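Local structure of TLR1789 protein (Thermosynechococcus elongatus, 2X8X) at residues A[154-159]-A[223-228]. The protein probably takes part in inserting or translocating proteins at the cyanobacterial outer membrane as an Omp85 family member, this part being its N-terminal periplasmic POTRA region. Sequence-based numbering, arbitrary orientation.
Sequences VEQVTY and RVNLIL. Unlike the reference sequence in segment 223-228: Arg223 (reference Lys).
Thr158 and Asn225 meet diagonally across two parallel strands of the third POTRA domain, their side chains crossing at about a right angle, and the Thr158 hydroxyl OG1 donates a short hydrogen bond of 2.5 Å to Asn225 OD1, in the amide plane and on a lone pair. The first torsion of Asn225 (chi1 180°) swings its amide toward the neighbouring strand. In this βααββ fold, 154-159 is an edge of the mixed sheet and 223-228 belongs to the central strand, whose other flank pairs antiparallel with strand 208-217.

Beyond residue 155 the backbone bonds set a regular parallel register. Leu226 bonds in the usual parallel manner to the two residues flanking its partner Val157: its N donates to Gln156 O at 2.9 Å and its O accepts from Thr158 N at 2.8 Å; Leu228 N then reaches Thr158 O. The pattern is interrupted at Glu155, where helix-like torsions (phi -77°, psi -54°) insert one extra residue, a beta bulge. There Glu155 N donates to Val224 O at 2.8 Å, while the buried Gln156 N is left without a partner in the model.

The bulge also turns the side chain of Glu155 toward the central strand. Its carboxylate is held by the backbone N-H groups of Gln219 and Asn220 in the preceding loop; from OE1, a water 2.9 Å away bridges to Arg223 NH1, linking the two charges without direct contact.

On the Asn225 side of the sheet, the aliphatic CG of Gln156 lies 3.5 Å from Asn225 OD1. The reverse side, with Val154, Val157, Tyr159, Val224, Leu226 and Leu228, is apolar apart from the phenol, and Tyr159 packs there on helix 175-179. Val157 and Leu226 run side by side, as do Tyr159 and Leu228, whose CD1 sits 4.0 Å from Tyr159 CE1.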
loop_
_atom_site.group_PDB
_atom_site.type_symbol
_atom_site.label_atom_id
_atom_site.label_comp_id
_atom_site.label_asym_id
_atom_site.label_seq_id
_atom_site.Cartn_x
_atom_site.Cartn_y
_atom_site.Cartn_z
ATOM N N VAL A 154 18.340 2.294 6.017
ATOM C CA VAL A 154 19.290 3.262 6.574
ATOM C C VAL A 154 20.441 3.433 5.566
ATOM O O VAL A 154 21.235 2.519 5.320
ATOM C CB VAL A 154 19.773 2.865 7.999
ATOM C CG1 VAL A 154 20.813 3.867 8.481
ATOM C CG2 VAL A 154 18.570 2.918 9.008
ATOM N N GLU A 155 20.452 4.586 4.932
ATOM C CA GLU A 155 21.489 4.996 3.984
ATOM C C GLU A 155 22.747 5.435 4.792
ATOM O O GLU A 155 23.851 4.908 4.587
ATOM C CB GLU A 155 20.933 6.131 3.119
ATOM C CG GLU A 155 21.451 6.145 1.710
ATOM C CD GLU A 155 20.869 7.308 0.888
ATOM O OE1 GLU A 155 19.903 7.045 0.111
ATOM O OE2 GLU A 155 21.383 8.465 1.034
ATOM N N GLN A 156 22.586 6.367 5.743
ATOM C CA GLN A 156 23.687 6.694 6.641
ATOM C C GLN A 156 23.258 6.945 8.055
ATOM O O GLN A 156 22.061 7.054 8.379
ATOM C CB GLN A 156 24.553 7.895 6.175
ATOM C CG GLN A 156 23.772 8.978 5.472
ATOM C CD GLN A 156 24.676 10.081 4.888
ATOM O OE1 GLN A 156 25.898 10.029 4.992
ATOM N NE2 GLN A 156 24.058 11.081 4.282
ATOM N N VAL A 157 24.250 7.005 8.912
ATOM C CA VAL A 157 23.984 7.414 10.291
ATOM C C VAL A 157 24.960 8.541 10.585
ATOM O O VAL A 157 26.174 8.357 10.434
ATOM C CB VAL A 157 24.193 6.260 11.316
ATOM C CG1 VAL A 157 23.939 6.733 12.790
ATOM C CG2 VAL A 157 23.323 5.080 10.949
ATOM N N THR A 158 24.402 9.672 11.070
ATOM C CA THR A 158 25.103 10.955 11.211
ATOM C C THR A 158 25.036 11.324 12.676
ATOM O O THR A 158 23.924 11.362 13.229
ATOM C CB THR A 158 24.323 12.105 10.446
ATOM O OG1 THR A 158 24.035 11.678 9.092
ATOM C CG2 THR A 158 25.091 13.521 10.490
ATOM N N TYR A 159 26.191 11.593 13.297
ATOM C CA TYR A 159 26.223 12.146 14.654
ATOM C C TYR A 159 26.280 13.676 14.635
ATOM O O TYR A 159 27.102 14.251 13.946
ATOM C CB TYR A 159 27.419 11.626 15.499
ATOM C CG TYR A 159 27.631 10.146 15.441
ATOM C CD1 TYR A 159 26.542 9.255 15.427
ATOM C CD2 TYR A 159 28.937 9.622 15.370
ATOM C CE1 TYR A 159 26.738 7.881 15.298
ATOM C CE2 TYR A 159 29.151 8.265 15.277
ATOM C CZ TYR A 159 28.055 7.396 15.234
ATOM O OH TYR A 159 28.271 6.049 15.157
ATOM N N ARG A 223 14.612 6.115 1.329
ATOM C CA ARG A 223 15.522 5.675 2.390
ATOM C C ARG A 223 15.763 6.756 3.444
ATOM O O ARG A 223 15.304 7.910 3.261
ATOM C CB ARG A 223 16.814 5.238 1.759
ATOM C CG ARG A 223 16.539 4.084 0.812
ATOM C CD ARG A 223 17.809 3.471 0.343
ATOM N NE ARG A 223 17.533 2.098 -0.044
ATOM C CZ ARG A 223 18.413 1.244 -0.565
ATOM N NH1 ARG A 223 19.672 1.610 -0.798
ATOM N NH2 ARG A 223 18.017 0.007 -0.853
ATOM N N VAL A 224 16.471 6.415 4.540
ATOM C CA VAL A 224 16.684 7.456 5.586
ATOM C C VAL A 224 18.107 7.673 6.001
ATOM O O VAL A 224 18.944 6.745 5.979
ATOM C CB VAL A 224 15.856 7.211 6.913
ATOM C CG1 VAL A 224 14.427 7.614 6.691
ATOM C CG2 VAL A 224 15.978 5.809 7.289
ATOM N N ASN A 225 18.344 8.919 6.385
ATOM C CA ASN A 225 19.531 9.355 7.088
ATOM C C ASN A 225 19.170 9.396 8.602
ATOM O O ASN A 225 18.310 10.191 9.049
ATOM C CB ASN A 225 20.036 10.707 6.483
ATOM C CG ASN A 225 21.342 11.283 7.191
ATOM O OD1 ASN A 225 22.022 10.580 7.985
ATOM N ND2 ASN A 225 21.673 12.584 6.898
ATOM N N LEU A 226 19.755 8.487 9.384
ATOM C CA LEU A 226 19.459 8.472 10.830
ATOM C C LEU A 226 20.376 9.493 11.571
ATOM O O LEU A 226 21.632 9.359 11.541
ATOM C CB LEU A 226 19.598 7.081 11.470
ATOM C CG LEU A 226 19.347 7.174 12.983
ATOM C CD1 LEU A 226 17.908 6.911 13.172
ATOM C CD2 LEU A 226 20.125 6.217 13.839
ATOM N N ILE A 227 19.764 10.456 12.253
ATOM C CA ILE A 227 20.555 11.526 12.895
ATOM C C ILE A 227 20.492 11.229 14.373
ATOM O O ILE A 227 19.389 11.003 14.902
ATOM C CB ILE A 227 19.935 12.939 12.720
ATOM C CG1 ILE A 227 19.500 13.255 11.267
ATOM C CG2 ILE A 227 20.844 14.010 13.303
ATOM C CD1 ILE A 227 20.540 13.145 10.241
ATOM N N LEU A 228 21.654 11.198 15.026
ATOM C CA LEU A 228 21.720 11.167 16.491
ATOM C C LEU A 228 22.165 12.561 16.955
ATOM O O LEU A 228 23.253 13.005 16.617
ATOM C CB LEU A 228 22.717 10.120 16.959
ATOM C CG LEU A 228 22.498 8.624 16.723
ATOM C CD1 LEU A 228 23.468 7.832 17.608
ATOM C CD2 LEU A 228 21.014 8.257 16.984
HETATM O O HOH W 1 20.702 4.685 -1.346
#